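Aminotransferase AspB (Helicobacter pylori 26695, PDB 3EZS) probably catalyses pyridoxal 5'-phosphate-dependent transfer of amino groups between amino acids and keto acids, as an aminotransferase of class I and II. Local coordinates at residues 199-204 / 295-300; 203-208 / 306-311. One frame throughout, in Å; residues are numbered along the deposited sequence.

Contacts 1 and 2 start from the same loop, which leaves strand 189-193 of the seven-stranded mixed sheet and leads to helix 208-214. Contact 1 ties residues 199-204, midway along this loop, to the C-terminal end of helix 280-299. Contact 2 sets the following residues, Thr203 and Pro204 being common to both, against the loop from that helix to strand 311-315 of the three-stranded antiparallel sheet. Their centres are about 10 Å apart. Between them run two probable backbone hydrogen bonds, Ser309 N to Ile199 O (2.9 Å) and Glu201 N to Pro307 O (3.0 Å). One loop of the large sheet is thus fastened to consecutive C-terminal parts, consistent with the two-domain build of this family.

Contact 1. Residues 199-204 / 295-300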
loop_
_atom_site.group_PDB
_atom_site.type_symbol
_atom_site.label_atom_id
_atom_site.label_comp_id
_atom_site.label_asym_id
_atom_site.label_seq_id
_atom_site.Cartn_x
_atom_site.Cartn_y
_atom_site.Cartn_z
ATOM N N ILE A 199 9.865 17.158 15.093
ATOM C CA ILE A 199 9.228 18.464 15.096
ATOM C C ILE A 199 9.228 18.891 16.547
ATOM O O ILE A 199 8.380 18.487 17.319
ATOM C CB ILE A 199 7.777 18.426 14.510
ATOM C CG1 ILE A 199 7.734 17.664 13.170
ATOM C CG2 ILE A 199 7.217 19.849 14.356
ATOM C CD1 ILE A 199 8.791 18.145 12.145
ATOM N N TYR A 200 10.219 19.681 16.931
ATOM C CA TYR A 200 10.352 20.114 18.306
ATOM C C TYR A 200 11.127 21.426 18.345
ATOM O O TYR A 200 11.871 21.762 17.421
ATOM C CB TYR A 200 11.013 19.028 19.170
ATOM C CG TYR A 200 12.418 18.668 18.755
ATOM C CD1 TYR A 200 13.516 19.333 19.277
ATOM C CD2 TYR A 200 12.644 17.660 17.833
ATOM C CE1 TYR A 200 14.817 18.989 18.883
ATOM C CE2 TYR A 200 13.927 17.314 17.431
ATOM C CZ TYR A 200 14.998 17.974 17.955
ATOM O OH TYR A 200 16.245 17.614 17.539
ATOM N N GLU A 201 10.957 22.147 19.444
ATOM C CA GLU A 201 11.472 23.497 19.576
ATOM C C GLU A 201 12.803 23.604 20.286
ATOM O O GLU A 201 13.679 24.330 19.836
ATOM C CB GLU A 201 10.422 24.318 20.334
ATOM C CG GLU A 201 10.732 25.782 20.514
ATOM C CD GLU A 201 9.773 26.442 21.475
ATOM O OE1 GLU A 201 8.617 25.985 21.582
ATOM O OE2 GLU A 201 10.180 27.421 22.120
ATOM N N ASN A 202 12.934 22.925 21.423
ATOM C CA ASN A 202 14.153 22.996 22.226
ATOM C C ASN A 202 14.784 21.602 22.360
ATOM O O ASN A 202 15.584 21.178 21.526
ATOM C CB ASN A 202 13.835 23.586 23.632
ATOM C CG ASN A 202 13.149 24.943 23.578
ATOM O OD1 ASN A 202 13.471 25.786 22.747
ATOM N ND2 ASN A 202 12.208 25.166 24.500
ATOM N N THR A 203 14.364 20.873 23.385
ATOM C CA THR A 203 14.917 19.581 23.688
ATOM C C THR A 203 14.186 18.499 22.869
ATOM O O THR A 203 12.950 18.531 22.742
ATOM C CB THR A 203 14.906 19.341 25.233
ATOM O OG1 THR A 203 15.271 17.982 25.519
ATOM C CG2 THR A 203 13.538 19.651 25.847
ATOM N N PRO A 204 14.942 17.564 22.269
ATOM C CA PRO A 204 14.254 16.569 21.461
ATOM C C PRO A 204 13.408 15.619 22.308
ATOM O O PRO A 204 13.814 15.269 23.396
ATOM C CB PRO A 204 15.395 15.801 20.774
ATOM C CG PRO A 204 16.642 16.579 21.046
ATOM C CD PRO A 204 16.403 17.363 22.277
ATOM N N LEU A 295 6.723 32.001 18.453
ATOM C CA LEU A 295 5.919 33.163 18.072
ATOM C C LEU A 295 4.502 33.045 18.646
ATOM O O LEU A 295 4.000 33.984 19.271
ATOM C CB LEU A 295 5.863 33.292 16.541
ATOM C CG LEU A 295 4.956 34.397 16.000
ATOM C CD1 LEU A 295 5.405 35.776 16.510
ATOM C CD2 LEU A 295 4.899 34.318 14.503
ATOM N N ALA A 296 3.887 31.880 18.432
ATOM C CA ALA A 296 2.546 31.577 18.924
ATOM C C ALA A 296 2.467 31.765 20.430
ATOM O O ALA A 296 1.482 32.319 20.942
ATOM C CB ALA A 296 2.135 30.142 18.540
ATOM N N ARG A 297 3.515 31.321 21.133
ATOM C CA ARG A 297 3.563 31.425 22.589
ATOM C C ARG A 297 3.652 32.885 23.063
ATOM O O ARG A 297 3.068 33.251 24.087
ATOM C CB ARG A 297 4.710 30.590 23.156
ATOM C CG ARG A 297 4.664 30.477 24.687
ATOM C CD ARG A 297 5.798 29.626 25.246
ATOM N NE ARG A 297 5.762 28.246 24.728
ATOM C CZ ARG A 297 6.555 27.732 23.783
ATOM N NH1 ARG A 297 7.508 28.444 23.210
ATOM N NH2 ARG A 297 6.394 26.471 23.421
ATOM N N LYS A 298 4.366 33.717 22.324
ATOM C CA LYS A 298 4.405 35.133 22.657
ATOM C C LYS A 298 3.035 35.779 22.439
ATOM O O LYS A 298 2.614 36.620 23.220
ATOM C CB LYS A 298 5.428 35.881 21.807
ATOM C CG LYS A 298 6.880 35.520 22.044
ATOM C CD LYS A 298 7.780 36.412 21.192
ATOM C CE LYS A 298 9.286 36.042 21.280
ATOM N NZ LYS A 298 9.823 36.160 22.647
ATOM N N ILE A 299 2.348 35.376 21.374
ATOM C CA ILE A 299 1.065 35.978 20.984
ATOM C C ILE A 299 -0.147 35.518 21.805
ATOM O O ILE A 299 -0.922 36.355 22.252
ATOM C CB ILE A 299 0.802 35.756 19.462
ATOM C CG1 ILE A 299 1.835 36.540 18.630
ATOM C CG2 ILE A 299 -0.622 36.167 19.060
ATOM C CD1 ILE A 299 1.712 36.336 17.095
ATOM N N PHE A 300 -0.311 34.214 22.010
ATOM C CA PHE A 300 -1.466 33.697 22.721
ATOM C C PHE A 300 -1.198 33.701 24.230
ATOM O O PHE A 300 -0.668 32.743 24.799
ATOM C CB PHE A 300 -1.872 32.306 22.220
ATOM C CG PHE A 300 -2.175 32.246 20.724
ATOM C CD1 PHE A 300 -3.162 33.033 20.169
ATOM C CD2 PHE A 300 -1.479 31.381 19.890
ATOM C CE1 PHE A 300 -3.441 32.980 18.799
ATOM C CE2 PHE A 300 -1.762 31.303 18.526
ATOM C CZ PHE A 300 -2.739 32.113 17.979
#
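Arg297, in the last turn of helix 280-299, reaches across to Glu201, in the loop between strand 189-193 and helix 208-214, and closes a two-nitrogen, end-on salt bridge that joins loop to helix. From CB its chain first runs straight out, with CG anti to the backbone N and the next torsion extended as well. The bend comes at chi3 (-60°), about the CG-CD bond, and turns the guanidinium so that NH1 and NH2 both face the carboxylate. At the tip, NH2 donates to OE1 of Glu201 over 2.9 Å, with OE1 lying in the guanidinium plane and the N-H...O angle at 154°. NH1 of Arg297 reaches OE2 of Glu201 at 3.1 Å, but this oxygen is tilted out of the plane; a weak third bond joins NH1 of Arg297 to OE1 of Glu201 at 3.2 Å. OE1 meets NH2, and OE2 meets NH1, through a syn lone pair, and the two flat groups are nearly coplanar, 27° apart. The glutamate approaches from the opposite direction on an extended chain. Its strongest polar partner is Lys294, which forms a salt bridge with OE2, while Arg297 NH2 also donates to the backbone O of Ile305. Two cationic side chains from one helix therefore converge on a single buried carboxylate. Such surroundings would be expected to favour its ionised form, and the paired bonds limit rotation of both charged groups.

Contact 2. Residues 203-208 / 306-311; sequences TPPPSL and YPYSFY
Water 1 is held between the two loops, donating to Thr203 O and to Pro307 O, each at 2.8 Å. It bridges two carbonyl oxygens, both acceptors, which need a donor between them. The same water sits over one face of the Tyr308 ring, 3.4 Å above its plane and displaced toward the rim. No direct hydrogen bond crosses between 203-208 and 306-311, and the rest of the contact is packing around this tyrosine. Its CG stands anti to the carbonyl carbon (chi1 -51°), which carries the ring across to the proline-rich loop. There CB of Pro205 rests 3.7 Å from CD1 of Tyr308, the proline ring and the tyrosine running antiparallel past one another. Farther along the ring, CE1 of Tyr308 comes within 3.2 Å of Thr203 O, approached obliquely. At the phenol end, OH of Tyr308 meets the methyl CG2 of Thr203 at 3.6 Å. Next in the chain, Ser309 OG accepts from Tyr311 N, forming an ST turn at the start of strand 311-315, and also donates to Tyr308 O (2.7 Å). On the other loop, Pro205 O takes a hydrogen bond from Arg75 of helix 62-76. Between 203-208 and 306-311, hydrogen bonding thus runs through one water, though Pro307 also bonds the backbone of Glu201; ring atoms CD1 and CE1 against Pro205 supply the apolar contact, and the Thr203 methyl lies by the phenol oxygen.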
loop_
_atom_site.group_PDB
_atom_site.type_symbol
_atom_site.label_atom_id
_atom_site.label_comp_id
_atom_site.label_asym_id
_atom_site.label_seq_id
_atom_site.Cartn_x
_atom_site.Cartn_y
_atom_site.Cartn_z
ATOM N N THR A 203 14.364 20.873 23.385
ATOM C CA THR A 203 14.917 19.581 23.688
ATOM C C THR A 203 14.186 18.499 22.869
ATOM O O THR A 203 12.950 18.531 22.742
ATOM C CB THR A 203 14.906 19.341 25.233
ATOM O OG1 THR A 203 15.271 17.982 25.519
ATOM C CG2 THR A 203 13.538 19.651 25.847
ATOM N N PRO A 204 14.942 17.564 22.269
ATOM C CA PRO A 204 14.254 16.569 21.461
ATOM C C PRO A 204 13.408 15.619 22.308
ATOM O O PRO A 204 13.814 15.269 23.396
ATOM C CB PRO A 204 15.395 15.801 20.774
ATOM C CG PRO A 204 16.642 16.579 21.046
ATOM C CD PRO A 204 16.403 17.363 22.277
ATOM N N PRO A 205 12.225 15.226 21.823
ATOM C CA PRO A 205 11.408 14.294 22.607
ATOM C C PRO A 205 11.991 12.868 22.631
ATOM O O PRO A 205 12.660 12.444 21.691
ATOM C CB PRO A 205 10.079 14.294 21.861
ATOM C CG PRO A 205 10.471 14.566 20.440
ATOM C CD PRO A 205 11.559 15.600 20.559
ATOM N N PRO A 206 11.740 12.118 23.708
ATOM C CA PRO A 206 12.294 10.778 23.740
ATOM C C PRO A 206 11.470 9.741 22.976
ATOM O O PRO A 206 10.237 9.864 22.867
ATOM C CB PRO A 206 12.293 10.452 25.220
ATOM C CG PRO A 206 11.164 11.257 25.796
ATOM C CD PRO A 206 10.980 12.450 24.923
ATOM N N SER A 207 12.152 8.743 22.414
ATOM C CA SER A 207 11.454 7.610 21.795
ATOM C C SER A 207 11.061 6.623 22.886
ATOM O O SER A 207 11.731 6.506 23.896
ATOM C CB SER A 207 12.337 6.876 20.801
ATOM O OG SER A 207 11.703 5.703 20.326
ATOM N N LEU A 208 9.972 5.910 22.660
ATOM C CA LEU A 208 9.523 4.849 23.559
ATOM C C LEU A 208 10.569 3.710 23.653
ATOM O O LEU A 208 10.607 2.971 24.651
ATOM C CB LEU A 208 8.144 4.324 23.073
ATOM C CG LEU A 208 7.444 3.160 23.781
ATOM C CD1 LEU A 208 7.219 3.439 25.289
ATOM C CD2 LEU A 208 6.110 2.816 23.082
ATOM N N TYR A 306 2.927 23.357 24.163
ATOM C CA TYR A 306 4.058 22.462 24.400
ATOM C C TYR A 306 5.101 22.667 23.304
ATOM O O TYR A 306 4.737 22.901 22.153
ATOM C CB TYR A 306 3.607 20.997 24.425
ATOM C CG TYR A 306 2.690 20.642 25.593
ATOM C CD1 TYR A 306 3.150 20.681 26.911
ATOM C CD2 TYR A 306 1.378 20.225 25.371
ATOM C CE1 TYR A 306 2.312 20.348 27.966
ATOM C CE2 TYR A 306 0.542 19.883 26.411
ATOM C CZ TYR A 306 1.008 19.947 27.697
ATOM O OH TYR A 306 0.160 19.609 28.702
ATOM N N PRO A 307 6.400 22.571 23.633
ATOM C CA PRO A 307 7.457 22.775 22.623
ATOM C C PRO A 307 7.732 21.575 21.681
ATOM O O PRO A 307 8.892 21.261 21.389
ATOM C CB PRO A 307 8.682 23.121 23.481
ATOM C CG PRO A 307 8.473 22.338 24.749
ATOM C CD PRO A 307 6.963 22.259 24.963
ATOM N N TYR A 308 6.663 20.951 21.182
ATOM C CA TYR A 308 6.741 19.778 20.327
ATOM C C TYR A 308 5.544 19.856 19.366
ATOM O O TYR A 308 4.503 20.458 19.694
ATOM C CB TYR A 308 6.674 18.455 21.146
ATOM C CG TYR A 308 7.635 18.369 22.305
ATOM C CD1 TYR A 308 8.915 17.844 22.139
ATOM C CD2 TYR A 308 7.265 18.807 23.583
ATOM C CE1 TYR A 308 9.822 17.784 23.208
ATOM C CE2 TYR A 308 8.162 18.729 24.679
ATOM C CZ TYR A 308 9.436 18.219 24.475
ATOM O OH TYR A 308 10.335 18.144 25.521
ATOM N N SER A 309 5.700 19.201 18.213
ATOM C CA SER A 309 4.723 19.177 17.116
ATOM C C SER A 309 4.705 20.587 16.525
ATOM O O SER A 309 5.471 21.429 16.951
ATOM C CB SER A 309 3.308 18.739 17.566
ATOM O OG SER A 309 2.485 19.839 17.988
ATOM N N PHE A 310 3.865 20.820 15.525
ATOM C CA PHE A 310 3.688 22.158 14.983
ATOM C C PHE A 310 2.239 22.670 15.178
ATOM O O PHE A 310 1.772 23.566 14.451
ATOM C CB PHE A 310 4.173 22.260 13.524
ATOM C CG PHE A 310 3.611 21.224 12.566
ATOM C CD1 PHE A 310 2.253 21.018 12.419
ATOM C CD2 PHE A 310 4.468 20.547 11.707
ATOM C CE1 PHE A 310 1.765 20.106 11.498
ATOM C CE2 PHE A 310 3.978 19.639 10.780
ATOM C CZ PHE A 310 2.625 19.424 10.682
ATOM N N TYR A 311 1.543 22.123 16.182
ATOM C CA TYR A 311 0.171 22.518 16.481
ATOM C C TYR A 311 0.039 23.463 17.676
ATOM O O TYR A 311 0.940 23.555 18.522
ATOM C CB TYR A 311 -0.719 21.298 16.753
ATOM C CG TYR A 311 -0.738 20.303 15.624
ATOM C CD1 TYR A 311 -1.339 20.615 14.412
ATOM C CD2 TYR A 311 -0.132 19.059 15.756
ATOM C CE1 TYR A 311 -1.331 19.709 13.357
ATOM C CE2 TYR A 311 -0.124 18.151 14.710
ATOM C CZ TYR A 311 -0.713 18.492 13.508
ATOM O OH TYR A 311 -0.703 17.593 12.457
HETATM O O HOH W 1 11.309 20.807 22.629
#